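Local coordinates for mannan endo-1,4-beta-mannosidase (Bacillus subtilis, PDB 3CBW), which catalyses the endo-hydrolysis of beta-1,4-mannosidic linkages in mannan, galactomannan and glucomannan, and takes part in glucomannan degradation, at residues D231-D235 with N259-L264; D157-E163 with R215-L220; A65-P70 with A319-H324; F125-I129 with E180-W184. The protein carries 3 engineered substitutions. One frame throughout, in Å; residues are numbered along the deposited sequence. Where two conformers were deposited one is given.

Contact 1 of 4, residues D231-D235 with N259-L264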
loop_
_atom_site.group_PDB
_atom_site.type_symbol
_atom_site.label_atom_id
_atom_site.label_comp_id
_atom_site.label_asym_id
_atom_site.label_seq_id
_atom_site.Cartn_x
_atom_site.Cartn_y
_atom_site.Cartn_z
ATOM N N ASP A 231 -9.497 14.985 -6.176
ATOM C CA ASP A 231 -10.497 14.453 -7.091
ATOM C C ASP A 231 -9.952 13.279 -7.903
ATOM O O ASP A 231 -8.781 12.904 -7.772
ATOM C CB ASP A 231 -10.963 15.560 -8.054
ATOM C CG ASP A 231 -11.618 16.735 -7.344
ATOM O OD1 ASP A 231 -12.144 16.566 -6.224
ATOM O OD2 ASP A 231 -11.620 17.834 -7.944
ATOM N N PHE A 232 -10.817 12.695 -8.729
ATOM C CA PHE A 232 -10.434 11.730 -9.758
ATOM C C PHE A 232 -10.001 10.392 -9.195
ATOM O O PHE A 232 -9.084 9.766 -9.722
ATOM C CB PHE A 232 -9.341 12.290 -10.690
ATOM C CG PHE A 232 -9.545 13.731 -11.072
ATOM C CD1 PHE A 232 -10.716 14.148 -11.695
ATOM C CD2 PHE A 232 -8.566 14.672 -10.785
ATOM C CE1 PHE A 232 -10.904 15.494 -12.026
ATOM C CE2 PHE A 232 -8.741 16.005 -11.112
ATOM C CZ PHE A 232 -9.910 16.421 -11.727
ATOM N N LYS A 233 -10.672 9.932 -8.148
ATOM C CA LYS A 233 -10.249 8.701 -7.489
ATOM C C LYS A 233 -10.305 7.492 -8.393
ATOM O O LYS A 233 -9.493 6.591 -8.238
ATOM C CB LYS A 233 -11.101 8.398 -6.263
ATOM C CG LYS A 233 -10.630 8.995 -4.973
ATOM C CD LYS A 233 -11.435 10.200 -4.659
ATOM C CE LYS A 233 -11.099 10.784 -3.308
ATOM N NZ LYS A 233 -11.647 12.149 -3.246
ATOM N N THR A 234 -11.270 7.444 -9.311
ATOM C CA THR A 234 -11.407 6.290 -10.200
ATOM C C THR A 234 -10.868 6.498 -11.601
ATOM O O THR A 234 -10.708 5.525 -12.325
ATOM C CB THR A 234 -12.863 5.802 -10.309
ATOM O OG1 THR A 234 -13.667 6.811 -10.927
ATOM C CG2 THR A 234 -13.421 5.443 -8.939
ATOM N N ASP A 235 -10.577 7.740 -11.993
ATOM C CA ASP A 235 -10.140 8.002 -13.359
ATOM C C ASP A 235 -8.807 7.330 -13.666
ATOM O O ASP A 235 -8.555 6.948 -14.801
ATOM C CB ASP A 235 -10.062 9.509 -13.642
ATOM C CG ASP A 235 -11.433 10.172 -13.713
ATOM O OD1 ASP A 235 -12.455 9.469 -13.842
ATOM O OD2 ASP A 235 -11.480 11.416 -13.645
ATOM N N ASN A 259 -13.814 11.199 1.540
ATOM C CA ASN A 259 -14.424 11.030 0.232
ATOM C C ASN A 259 -13.757 9.901 -0.541
ATOM O O ASN A 259 -12.529 9.783 -0.533
ATOM C CB ASN A 259 -14.286 12.360 -0.526
ATOM C CG ASN A 259 -14.899 12.336 -1.908
ATOM O OD1 ASN A 259 -14.339 11.758 -2.841
ATOM N ND2 ASN A 259 -16.039 13.010 -2.063
ATOM N N GLY A 260 -14.562 9.069 -1.197
ATOM C CA GLY A 260 -14.025 8.116 -2.170
ATOM C C GLY A 260 -14.429 6.671 -1.976
ATOM O O GLY A 260 -14.251 5.845 -2.872
ATOM N N TYR A 261 -14.969 6.355 -0.804
ATOM C CA TYR A 261 -15.346 4.991 -0.471
ATOM C C TYR A 261 -16.412 4.437 -1.422
ATOM O O TYR A 261 -16.300 3.316 -1.904
ATOM C CB TYR A 261 -15.814 4.933 0.979
ATOM C CG TYR A 261 -16.460 3.646 1.408
ATOM C CD1 TYR A 261 -15.694 2.588 1.887
ATOM C CD2 TYR A 261 -17.843 3.491 1.358
ATOM C CE1 TYR A 261 -16.283 1.413 2.304
ATOM C CE2 TYR A 261 -18.449 2.315 1.755
ATOM C CZ TYR A 261 -17.659 1.282 2.228
ATOM O OH TYR A 261 -18.230 0.123 2.657
ATOM N N ASP A 262 -17.458 5.218 -1.689
ATOM C CA ASP A 262 -18.525 4.759 -2.574
ATOM C C ASP A 262 -17.995 4.461 -3.975
ATOM O O ASP A 262 -18.274 3.402 -4.526
ATOM C CB ASP A 262 -19.638 5.806 -2.669
ATOM C CG ASP A 262 -20.455 5.917 -1.393
ATOM O OD1 ASP A 262 -20.464 4.961 -0.596
ATOM O OD2 ASP A 262 -21.131 6.960 -1.226
ATOM N N GLN A 263 -17.229 5.407 -4.519
ATOM C CA GLN A 263 -16.616 5.311 -5.859
ATOM C C GLN A 263 -15.702 4.093 -5.995
ATOM O O GLN A 263 -15.708 3.401 -7.017
ATOM C CB GLN A 263 -15.777 6.566 -6.192
ATOM C CG GLN A 263 -16.482 7.921 -6.193
ATOM C CD GLN A 263 -16.280 8.678 -4.892
ATOM O OE1 GLN A 263 -16.812 8.291 -3.840
ATOM N NE2 GLN A 263 -15.515 9.767 -4.953
ATOM N N LEU A 264 -14.893 3.830 -4.975
ATOM C CA LEU A 264 -13.921 2.737 -5.049
ATOM C C LEU A 264 -14.547 1.373 -4.804
ATOM O O LEU A 264 -14.272 0.427 -5.535
ATOM C CB LEU A 264 -12.723 3.001 -4.133
ATOM C CG LEU A 264 -11.855 4.171 -4.602
ATOM C CD1 LEU A 264 -10.836 4.479 -3.535
ATOM C CD2 LEU A 264 -11.168 3.880 -5.941
#
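Asn259 receives the ammonium of Lys233 on its side-chain oxygen, with NZ 2.8 Å from OD1. The nitrogen stands above the carbonyl plane, 39° out of it, so the bond is not aimed at a lone pair. Lys233 reaches this point because its chain bends at chi2 (101°) and then runs nearly straight to NZ. Carbonyls of Ala228 and Arg230 also accept from NZ, giving this buried amino group three oxygen partners. A methionine in place of Lys233 would probably leave Asn259 OD1 and these two carbonyls without their shared N-H donor. Gly260, at the N-cap of the short helix, presents its CA 4.1 Å from Lys233 CE; a beta carbon there would press on that methylene, and at this positive phi it would also collide with the carbonyl O of Asn259. The arrangement belongs to the family's TIM barrel: residues 231-235 lie in the loop leading from strand 220-224 to strand 245-252, and the helix begun at Tyr261 starts the return from strand 245-252 to strand 271-278. Gln263 sends NE2 to the same Asn259 OD1 at 3.1 Å, with an N-H...O angle of 157°. Its approach is from the opposite face to that used by Lys233, so the oxygen is gripped from both sides. Nearer its backbone, Gln263 CB meets Thr234 CG2 at 3.8 Å, the two side chains crossing at about a right angle. Leu264 then places CD2 4.1 Å from Thr234 CG2 and 3.9 Å from Lys233 O, a carbonyl that accepts from Tyr224 OH, while the Leu264 side chain also touches Pro226, Val246 and Leu248.

Contact 2 of 4, residues D157-E163 with R215-L220; sequences DGLQELE and RGLDHL
Gln160 and Leu217 come within 6.7 Å between CA atoms and Glu163 and His219 within 5.7 Å, so the irregular segment 215-220 draws in toward the C-terminal end of helix 143-163. In the TIM barrel this segment is the turn from helix 194-214 into strand 220-224, with Gly216 leaving the helix at positive phi, and it packs on the preceding barrel helix. Glu163 CB lies over the centre of one face of the His219 imidazole, 3.5 Å from the centroid in a CH-pi contact, and Leu220 CD2, from the histidine's own segment, lies against the opposite face toward the rim. His219 NE2 makes a weak, bent bond (120°) of 2.8 Å to Leu159 O, a carbonyl already engaged by Glu163 N, whereas ND1 is buried without a partner in the model. With CG anti to the backbone N (chi1 -169°), the extended Glu163 chain crosses the ring and delivers OE2 to Asp218 N at 3.0 Å, met from well above the carboxylate plane. Asp218 turns its own OD1 to Asn16. Leu159 CB touches Leu217 CD1 at 3.9 Å. Arg215 NH2 forms a salt bridge of 2.7 Å with Asp157 OD1, which accepts through its anti lone pair, the carboxylate and guanidinium planes standing 48° apart. Gln160 NE2 bonds to Asn164 OD1, and a water donates to Gln160 OE1 and Arg215 O and accepts from Arg215 NE at 3.0 Å.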
loop_
_atom_site.group_PDB
_atom_site.type_symbol
_atom_site.label_atom_id
_atom_site.label_comp_id
_atom_site.label_asym_id
_atom_site.label_seq_id
_atom_site.Cartn_x
_atom_site.Cartn_y
_atom_site.Cartn_z
ATOM N N ASP A 157 14.358 -7.875 -7.621
ATOM C CA ASP A 157 15.330 -8.737 -6.933
ATOM C C ASP A 157 14.948 -8.859 -5.459
ATOM O O ASP A 157 15.015 -9.938 -4.873
ATOM C CB ASP A 157 16.751 -8.176 -7.041
ATOM C CG ASP A 157 17.335 -8.249 -8.451
ATOM O OD1 ASP A 157 16.765 -8.893 -9.354
ATOM O OD2 ASP A 157 18.416 -7.640 -8.640
ATOM N N GLY A 158 14.541 -7.745 -4.852
ATOM C CA GLY A 158 14.100 -7.770 -3.461
ATOM C C GLY A 158 12.830 -8.582 -3.293
ATOM O O GLY A 158 12.728 -9.407 -2.392
ATOM N N LEU A 159 11.859 -8.362 -4.166
ATOM C CA LEU A 159 10.590 -9.091 -4.060
ATOM C C LEU A 159 10.774 -10.604 -4.218
ATOM O O LEU A 159 10.100 -11.404 -3.550
ATOM C CB LEU A 159 9.543 -8.547 -5.034
ATOM C CG LEU A 159 9.131 -7.092 -4.778
ATOM C CD1 LEU A 159 8.243 -6.593 -5.892
ATOM C CD2 LEU A 159 8.441 -6.931 -3.447
ATOM N N GLN A 160 11.723 -11.001 -5.061
ATOM C CA GLN A 160 12.000 -12.416 -5.274
ATOM C C GLN A 160 12.397 -13.115 -3.978
ATOM O O GLN A 160 12.052 -14.271 -3.773
ATOM C CB GLN A 160 13.124 -12.555 -6.302
ATOM C CG GLN A 160 13.509 -13.977 -6.624
ATOM C CD GLN A 160 12.439 -14.696 -7.385
ATOM O OE1 GLN A 160 11.894 -14.168 -8.359
ATOM N NE2 GLN A 160 12.130 -15.917 -6.959
ATOM N N GLU A 161 13.119 -12.407 -3.109
ATOM C CA GLU A 161 13.544 -12.996 -1.844
ATOM C C GLU A 161 12.329 -13.447 -1.017
ATOM O O GLU A 161 12.320 -14.523 -0.423
ATOM C CB GLU A 161 14.410 -12.019 -1.054
ATOM C CG GLU A 161 14.974 -12.649 0.199
ATOM C CD GLU A 161 15.832 -11.716 1.022
ATOM O OE1 GLU A 161 15.953 -10.507 0.687
ATOM O OE2 GLU A 161 16.379 -12.219 2.024
ATOM N N LEU A 162 11.281 -12.629 -1.008
ATOM C CA LEU A 162 10.054 -12.965 -0.287
ATOM C C LEU A 162 9.308 -14.102 -0.983
ATOM O O LEU A 162 8.793 -15.005 -0.320
ATOM C CB LEU A 162 9.158 -11.724 -0.148
ATOM C CG LEU A 162 9.862 -10.484 0.433
ATOM C CD1 LEU A 162 9.018 -9.240 0.245
ATOM C CD2 LEU A 162 10.240 -10.660 1.873
ATOM N N GLU A 163 9.281 -14.085 -2.313
ATOM C CA GLU A 163 8.607 -15.130 -3.071
ATOM C C GLU A 163 9.218 -16.505 -2.813
ATOM O O GLU A 163 8.506 -17.510 -2.781
ATOM C CB GLU A 163 8.656 -14.801 -4.555
ATOM C CG GLU A 163 7.752 -15.691 -5.378
ATOM C CD GLU A 163 7.975 -15.552 -6.847
ATOM O OE1 GLU A 163 9.003 -14.960 -7.239
ATOM O OE2 GLU A 163 7.102 -16.019 -7.605
ATOM N N ARG A 215 9.465 -10.733 -14.600
ATOM C CA ARG A 215 10.121 -11.214 -13.398
ATOM C C ARG A 215 9.415 -12.377 -12.709
ATOM O O ARG A 215 9.931 -12.931 -11.736
ATOM C CB ARG A 215 10.382 -10.048 -12.442
ATOM C CG ARG A 215 11.310 -8.980 -13.052
ATOM C CD ARG A 215 12.735 -9.527 -13.360
ATOM N NE ARG A 215 13.278 -10.109 -12.138
ATOM C CZ ARG A 215 14.221 -9.562 -11.372
ATOM N NH1 ARG A 215 14.842 -8.445 -11.722
ATOM N NH2 ARG A 215 14.555 -10.153 -10.244
ATOM N N GLY A 216 8.246 -12.764 -13.213
ATOM C CA GLY A 216 7.544 -13.953 -12.727
ATOM C C GLY A 216 7.138 -13.908 -11.265
ATOM O O GLY A 216 7.033 -14.944 -10.606
ATOM N N LEU A 217 6.878 -12.711 -10.744
ATOM C CA LEU A 217 6.598 -12.565 -9.314
ATOM C C LEU A 217 5.153 -12.942 -8.985
ATOM O O LEU A 217 4.221 -12.222 -9.334
ATOM C CB LEU A 217 6.959 -11.161 -8.826
ATOM C CG LEU A 217 8.445 -10.805 -8.969
ATOM C CD1 LEU A 217 8.664 -9.330 -8.743
ATOM C CD2 LEU A 217 9.357 -11.594 -8.034
ATOM N N ASP A 218 4.985 -14.082 -8.316
ATOM C CA ASP A 218 3.683 -14.740 -8.162
ATOM C C ASP A 218 3.103 -14.653 -6.746
ATOM O O ASP A 218 2.119 -15.320 -6.443
ATOM C CB ASP A 218 3.783 -16.207 -8.643
ATOM C CG ASP A 218 3.996 -16.322 -10.140
ATOM O OD1 ASP A 218 3.563 -15.418 -10.878
ATOM O OD2 ASP A 218 4.595 -17.339 -10.561
ATOM N N HIS A 219 3.672 -13.778 -5.924
ATOM C CA HIS A 219 3.280 -13.626 -4.527
ATOM C C HIS A 219 2.738 -12.220 -4.253
ATOM O O HIS A 219 2.571 -11.850 -3.098
ATOM C CB HIS A 219 4.479 -13.921 -3.625
ATOM C CG HIS A 219 5.613 -12.958 -3.798
ATOM N ND1 HIS A 219 6.014 -12.494 -5.038
ATOM C CD2 HIS A 219 6.402 -12.340 -2.887
ATOM C CE1 HIS A 219 7.017 -11.644 -4.877
ATOM N NE2 HIS A 219 7.274 -11.538 -3.584
ATOM N N LEU A 220 2.464 -11.447 -5.302
ATOM C CA LEU A 220 2.040 -10.054 -5.139
ATOM C C LEU A 220 0.537 -9.880 -5.248
ATOM O O LEU A 220 -0.120 -10.446 -6.128
ATOM C CB LEU A 220 2.708 -9.152 -6.184
ATOM C CG LEU A 220 4.237 -9.204 -6.262
ATOM C CD1 LEU A 220 4.769 -8.261 -7.322
ATOM C CD2 LEU A 220 4.857 -8.887 -4.893
HETATM O O HOH W 1 12.247 -12.177 -10.277
#

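Contact 3 of 4, residues A65-P70 with A319-H324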
loop_
_atom_site.group_PDB
_atom_site.type_symbol
_atom_site.label_atom_id
_atom_site.label_comp_id
_atom_site.label_asym_id
_atom_site.label_seq_id
_atom_site.Cartn_x
_atom_site.Cartn_y
_atom_site.Cartn_z
ATOM N N ALA A 65 1.904 -0.219 23.895
ATOM C CA ALA A 65 0.753 0.649 24.172
ATOM C C ALA A 65 -0.582 -0.081 24.299
ATOM O O ALA A 65 -1.478 0.401 24.992
ATOM C CB ALA A 65 0.652 1.760 23.116
ATOM N N THR A 66 -0.733 -1.227 23.627
ATOM C CA THR A 66 -2.053 -1.858 23.491
ATOM C C THR A 66 -2.085 -3.348 23.821
ATOM O O THR A 66 -3.158 -3.948 23.937
ATOM C CB THR A 66 -2.602 -1.724 22.039
ATOM O OG1 THR A 66 -1.853 -2.581 21.156
ATOM C CG2 THR A 66 -2.554 -0.275 21.540
ATOM N N GLY A 67 -0.908 -3.960 23.917
ATOM C CA GLY A 67 -0.823 -5.407 24.076
ATOM C C GLY A 67 -1.002 -6.202 22.791
ATOM O O GLY A 67 -0.915 -7.416 22.810
ATOM N N GLN A 68 -1.258 -5.515 21.678
ATOM C CA GLN A 68 -1.490 -6.156 20.391
ATOM C C GLN A 68 -0.516 -5.610 19.374
ATOM O O GLN A 68 0.014 -4.516 19.537
ATOM C CB GLN A 68 -2.913 -5.871 19.921
ATOM C CG GLN A 68 -4.005 -6.401 20.846
ATOM C CD GLN A 68 -4.108 -7.907 20.818
ATOM O OE1 GLN A 68 -4.074 -8.533 19.754
ATOM N NE2 GLN A 68 -4.240 -8.503 21.992
ATOM N N SER A 69 -0.302 -6.365 18.300
ATOM C CA SER A 69 0.562 -5.919 17.206
ATOM C C SER A 69 -0.245 -5.752 15.919
ATOM O O SER A 69 -1.218 -6.474 15.714
ATOM C CB SER A 69 1.691 -6.918 16.958
ATOM O OG SER A 69 2.493 -7.077 18.111
ATOM N N PRO A 70 0.177 -4.825 15.032
ATOM C CA PRO A 70 -0.565 -4.663 13.776
ATOM C C PRO A 70 -0.536 -5.935 12.934
ATOM O O PRO A 70 0.502 -6.609 12.846
ATOM C CB PRO A 70 0.180 -3.528 13.060
ATOM C CG PRO A 70 1.534 -3.452 13.713
ATOM C CD PRO A 70 1.316 -3.894 15.138
ATOM N N ALA A 319 -5.689 4.613 20.800
ATOM C CA ALA A 319 -4.949 3.419 20.355
ATOM C C ALA A 319 -5.515 2.116 20.907
ATOM O O ALA A 319 -5.681 1.151 20.163
ATOM C CB ALA A 319 -3.486 3.536 20.723
ATOM N N SER A 320 -5.790 2.080 22.212
ATOM C CA SER A 320 -6.315 0.875 22.847
ATOM C C SER A 320 -7.688 0.523 22.297
ATOM O O SER A 320 -7.957 -0.639 21.986
ATOM C CB SER A 320 -6.370 1.040 24.368
ATOM O OG SER A 320 -5.067 1.163 24.903
ATOM N N ALA A 321 -8.549 1.532 22.164
ATOM C CA ALA A 321 -9.894 1.316 21.633
ATOM C C ALA A 321 -9.844 0.820 20.187
ATOM O O ALA A 321 -10.627 -0.053 19.804
ATOM C CB ALA A 321 -10.731 2.573 21.749
ATOM N N LEU A 322 -8.919 1.368 19.395
ATOM C CA LEU A 322 -8.695 0.922 18.014
ATOM C C LEU A 322 -8.275 -0.547 17.970
ATOM O O LEU A 322 -8.856 -1.352 17.232
ATOM C CB LEU A 322 -7.614 1.785 17.352
ATOM C CG LEU A 322 -7.159 1.384 15.943
ATOM C CD1 LEU A 322 -8.285 1.631 14.928
ATOM C CD2 LEU A 322 -5.907 2.162 15.567
ATOM N N TYR A 323 -7.281 -0.902 18.772
ATOM C CA TYR A 323 -6.704 -2.235 18.719
ATOM C C TYR A 323 -7.559 -3.294 19.404
ATOM O O TYR A 323 -7.471 -4.470 19.065
ATOM C CB TYR A 323 -5.244 -2.215 19.203
ATOM C CG TYR A 323 -4.306 -1.926 18.062
ATOM C CD1 TYR A 323 -4.049 -0.619 17.637
ATOM C CD2 TYR A 323 -3.707 -2.977 17.373
ATOM C CE1 TYR A 323 -3.208 -0.380 16.557
ATOM C CE2 TYR A 323 -2.879 -2.751 16.300
ATOM C CZ TYR A 323 -2.630 -1.452 15.891
ATOM O OH TYR A 323 -1.791 -1.252 14.820
ATOM N N HIS A 324 -8.411 -2.871 20.339
ATOM C CA HIS A 324 -9.260 -3.816 21.064
ATOM C C HIS A 324 -10.687 -3.869 20.557
ATOM O O HIS A 324 -11.485 -4.658 21.063
ATOM C CB HIS A 324 -9.229 -3.536 22.570
ATOM C CG HIS A 324 -7.887 -3.782 23.181
ATOM N ND1 HIS A 324 -7.482 -5.029 23.603
ATOM C CD2 HIS A 324 -6.843 -2.951 23.403
ATOM C CE1 HIS A 324 -6.253 -4.951 24.080
ATOM N NE2 HIS A 324 -5.844 -3.699 23.977
#
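Thr66 faces helix 319-324 with chi1 of 72°, which sets CG2 opposite its own carbonyl carbon and OG1 between that carbon and the backbone N. CG2 thereby points at Ala319, 3.7 Å from its O, and OG1 lies 3.9 Å from Tyr323 CB. The side chain is a knob in a hole formed by Ala319, Ser320, Tyr323 and His324. Its hydroxyl oxygen also accepts from Gln68 N at 3.0 Å, closing an ST turn, and is hydrogen-bonded to Ile62 O. As the chain turns at Gly67, whose phi is positive, Gln68 CB reaches Tyr323 CD2 at 3.9 Å, and farther on Pro70 CB meets the phenol OH at 3.5 Å. The tyrosine therefore runs along the link from helix 57-66 to strand 72-79, joining a late helix of the barrel to its early part. His324 NE2 bonds to Thr66 O at 2.7 Å; the donor lies in the carbonyl plane, while the oxygen is 23° out of the ring plane and the N-H...O angle is 132°. Because a backbone carbonyl can only accept, the bond implies that NE2 of His324 carries a hydrogen.

Contact 4 of 4, residues F125-I129 with E180-W184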
loop_
_atom_site.group_PDB
_atom_site.type_symbol
_atom_site.label_atom_id
_atom_site.label_comp_id
_atom_site.label_asym_id
_atom_site.label_seq_id
_atom_site.Cartn_x
_atom_site.Cartn_y
_atom_site.Cartn_z
ATOM N N PHE A 125 12.033 12.952 -6.347
ATOM C CA PHE A 125 10.768 12.198 -6.292
ATOM C C PHE A 125 9.498 13.046 -6.292
ATOM O O PHE A 125 8.437 12.573 -6.710
ATOM C CB PHE A 125 10.767 11.174 -5.142
ATOM C CG PHE A 125 10.547 11.752 -3.764
ATOM C CD1 PHE A 125 9.749 11.066 -2.863
ATOM C CD2 PHE A 125 11.184 12.915 -3.328
ATOM C CE1 PHE A 125 9.549 11.539 -1.575
ATOM C CE2 PHE A 125 10.964 13.412 -2.030
ATOM C CZ PHE A 125 10.155 12.714 -1.160
ATOM N N LYS A 126 9.618 14.293 -5.836
ATOM C CA LYS A 126 8.483 15.226 -5.788
ATOM C C LYS A 126 8.613 16.386 -6.770
ATOM O O LYS A 126 7.922 17.401 -6.651
ATOM C CB LYS A 126 8.260 15.725 -4.358
ATOM C CG LYS A 126 7.727 14.629 -3.458
ATOM C CD LYS A 126 7.557 15.100 -2.042
ATOM C CE LYS A 126 6.868 14.034 -1.216
ATOM N NZ LYS A 126 6.889 14.373 0.230
ATOM N N THR A 127 9.490 16.238 -7.753
ATOM C CA THR A 127 9.635 17.256 -8.789
ATOM C C THR A 127 8.693 16.894 -9.930
ATOM O O THR A 127 8.802 15.806 -10.493
ATOM C CB THR A 127 11.085 17.304 -9.296
ATOM O OG1 THR A 127 11.967 17.505 -8.187
ATOM C CG2 THR A 127 11.277 18.431 -10.316
ATOM N N PRO A 128 7.750 17.786 -10.278
ATOM C CA PRO A 128 6.792 17.421 -11.321
ATOM C C PRO A 128 7.440 17.417 -12.696
ATOM O O PRO A 128 8.453 18.099 -12.915
ATOM C CB PRO A 128 5.733 18.526 -11.244
ATOM C CG PRO A 128 6.461 19.698 -10.684
ATOM C CD PRO A 128 7.510 19.138 -9.746
ATOM N N ILE A 129 6.845 16.654 -13.604
ATOM C CA ILE A 129 7.360 16.500 -14.952
ATOM C C ILE A 129 6.265 16.721 -15.965
ATOM O O ILE A 129 5.081 16.641 -15.648
ATOM C CB ILE A 129 8.043 15.118 -15.145
ATOM C CG1 ILE A 129 7.047 13.963 -14.945
ATOM C CG2 ILE A 129 9.244 15.018 -14.211
ATOM C CD1 ILE A 129 7.616 12.599 -15.334
ATOM N N GLU A 180 -0.687 15.909 -6.485
ATOM C CA GLU A 180 0.167 16.697 -7.359
ATOM C C GLU A 180 1.595 16.770 -6.839
ATOM O O GLU A 180 2.391 17.569 -7.328
ATOM C CB GLU A 180 -0.447 18.094 -7.597
ATOM C CG GLU A 180 -0.444 19.044 -6.388
ATOM C CD GLU A 180 -1.577 18.823 -5.384
ATOM O OE1 GLU A 180 -2.443 17.940 -5.568
ATOM O OE2 GLU A 180 -1.598 19.557 -4.379
ATOM N N TRP A 181 1.931 15.926 -5.868
ATOM C CA TRP A 181 3.253 15.955 -5.239
ATOM C C TRP A 181 4.253 14.961 -5.860
ATOM O O TRP A 181 5.374 15.355 -6.194
ATOM C CB TRP A 181 3.144 15.830 -3.712
ATOM C CG TRP A 181 2.164 14.808 -3.223
ATOM C CD1 TRP A 181 2.437 13.504 -2.902
ATOM C CD2 TRP A 181 0.766 14.999 -2.977
ATOM N NE1 TRP A 181 1.296 12.871 -2.479
ATOM C CE2 TRP A 181 0.258 13.765 -2.510
ATOM C CE3 TRP A 181 -0.104 16.095 -3.089
ATOM C CZ2 TRP A 181 -1.078 13.588 -2.170
ATOM C CZ3 TRP A 181 -1.439 15.919 -2.749
ATOM C CH2 TRP A 181 -1.916 14.668 -2.299
ATOM N N PHE A 182 3.865 13.704 -6.062
ATOM C CA PHE A 182 4.788 12.717 -6.647
ATOM C C PHE A 182 4.912 12.885 -8.156
ATOM O O PHE A 182 3.960 13.266 -8.833
ATOM C CB PHE A 182 4.331 11.295 -6.338
ATOM C CG PHE A 182 4.302 10.957 -4.867
ATOM C CD1 PHE A 182 5.408 11.198 -4.053
ATOM C CD2 PHE A 182 3.188 10.341 -4.315
ATOM C CE1 PHE A 182 5.387 10.859 -2.692
ATOM C CE2 PHE A 182 3.157 9.994 -2.966
ATOM C CZ PHE A 182 4.258 10.248 -2.164
ATOM N N TRP A 183 6.084 12.551 -8.688
ATOM C CA TRP A 183 6.335 12.759 -10.113
ATOM C C TRP A 183 5.369 11.988 -11.022
ATOM O O TRP A 183 5.107 12.409 -12.151
ATOM C CB TRP A 183 7.787 12.436 -10.468
ATOM C CG TRP A 183 8.207 10.998 -10.264
ATOM C CD1 TRP A 183 8.847 10.481 -9.171
ATOM C CD2 TRP A 183 8.041 9.901 -11.182
ATOM N NE1 TRP A 183 9.091 9.135 -9.347
ATOM C CE2 TRP A 183 8.610 8.755 -10.569
ATOM C CE3 TRP A 183 7.468 9.771 -12.455
ATOM C CZ2 TRP A 183 8.598 7.497 -11.176
ATOM C CZ3 TRP A 183 7.470 8.506 -13.066
ATOM C CH2 TRP A 183 8.038 7.400 -12.423
ATOM N N TRP A 184 4.847 10.859 -10.543
ATOM C CA TRP A 184 3.980 10.014 -11.364
ATOM C C TRP A 184 2.513 10.458 -11.385
ATOM O O TRP A 184 1.697 9.876 -12.104
ATOM C CB TRP A 184 4.082 8.557 -10.909
ATOM C CG TRP A 184 3.710 8.333 -9.460
ATOM C CD1 TRP A 184 2.442 8.188 -8.940
ATOM C CD2 TRP A 184 4.619 8.177 -8.364
ATOM N NE1 TRP A 184 2.521 7.976 -7.585
ATOM C CE2 TRP A 184 3.840 7.959 -7.205
ATOM C CE3 TRP A 184 6.019 8.230 -8.246
ATOM C CZ2 TRP A 184 4.413 7.764 -5.945
ATOM C CZ3 TRP A 184 6.586 8.061 -6.994
ATOM C CH2 TRP A 184 5.779 7.830 -5.855
HETATM O O HOH W 2 4.667 15.063 -12.613
#
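Phe125 O and Trp183 N join the two loops at 3.1 Å, with an N-H...O angle of 145°, and the packing is close around this bond. The same carbonyl oxygen sits at the edge of the indole, 3.3 Å from Trp183 CD1, while Lys126 CA makes a CA-H...O contact of 3.1 Å with Trp181 O. Trp183 holds its CG between the backbone N and the carbonyl carbon (chi1 64°), which lays the indole beside Ile129, CE3 being 4.0 Å from CD1. On this side a water bridges the loops, accepting from Ile129 N at 2.9 Å and donating to Trp183 O at 2.7 Å. Trp183 NE1 donates to Leu115 O, and Trp184 CE3 rests over one indole face. An alanine in place of Trp183 would probably leave Leu115 O without this donor and open a gap between Ile129 and Trp184. The other flank is looser: the exposed Lys126 runs extended alongside Phe182, its CE 3.8 Å from CE1, and its CG lies over the Phe125 ring. Phe182 is sandwiched between Trp181 CD1 and Trp184 CH2, and its ring meets those of His175 and His114. Trp181, a probable substrate-binding residue, bonds through NE1 to OE1 of Glu176, the proton donor inferred from relatives; these aromatics are consistent with the wall of a family 26 substrate cleft at the C-terminal end of the barrel strands.

Contacts 1 and 4 both lie on loops at the catalytic end of the barrel, with nearest atoms about 8 Å apart. They are coupled through Arg230, whose carbonyl takes Lys233 NZ in contact 1 while its side chain forms a salt bridge with Glu180 of contact 4. The side chain of Trp181 is about 3 Å from that of Glu176, and the side chain of Lys233 about 10 Å from it, which would put contact 4 next to this probable proton donor and contact 1 farther out. Contact 2 lies across the chain's centre from contact 1, about 30 Å between centres, and its segments alternate in sequence with those of contact 4. Contact 3, about 35 Å from contact 4 between centres, spans all the others along the chain.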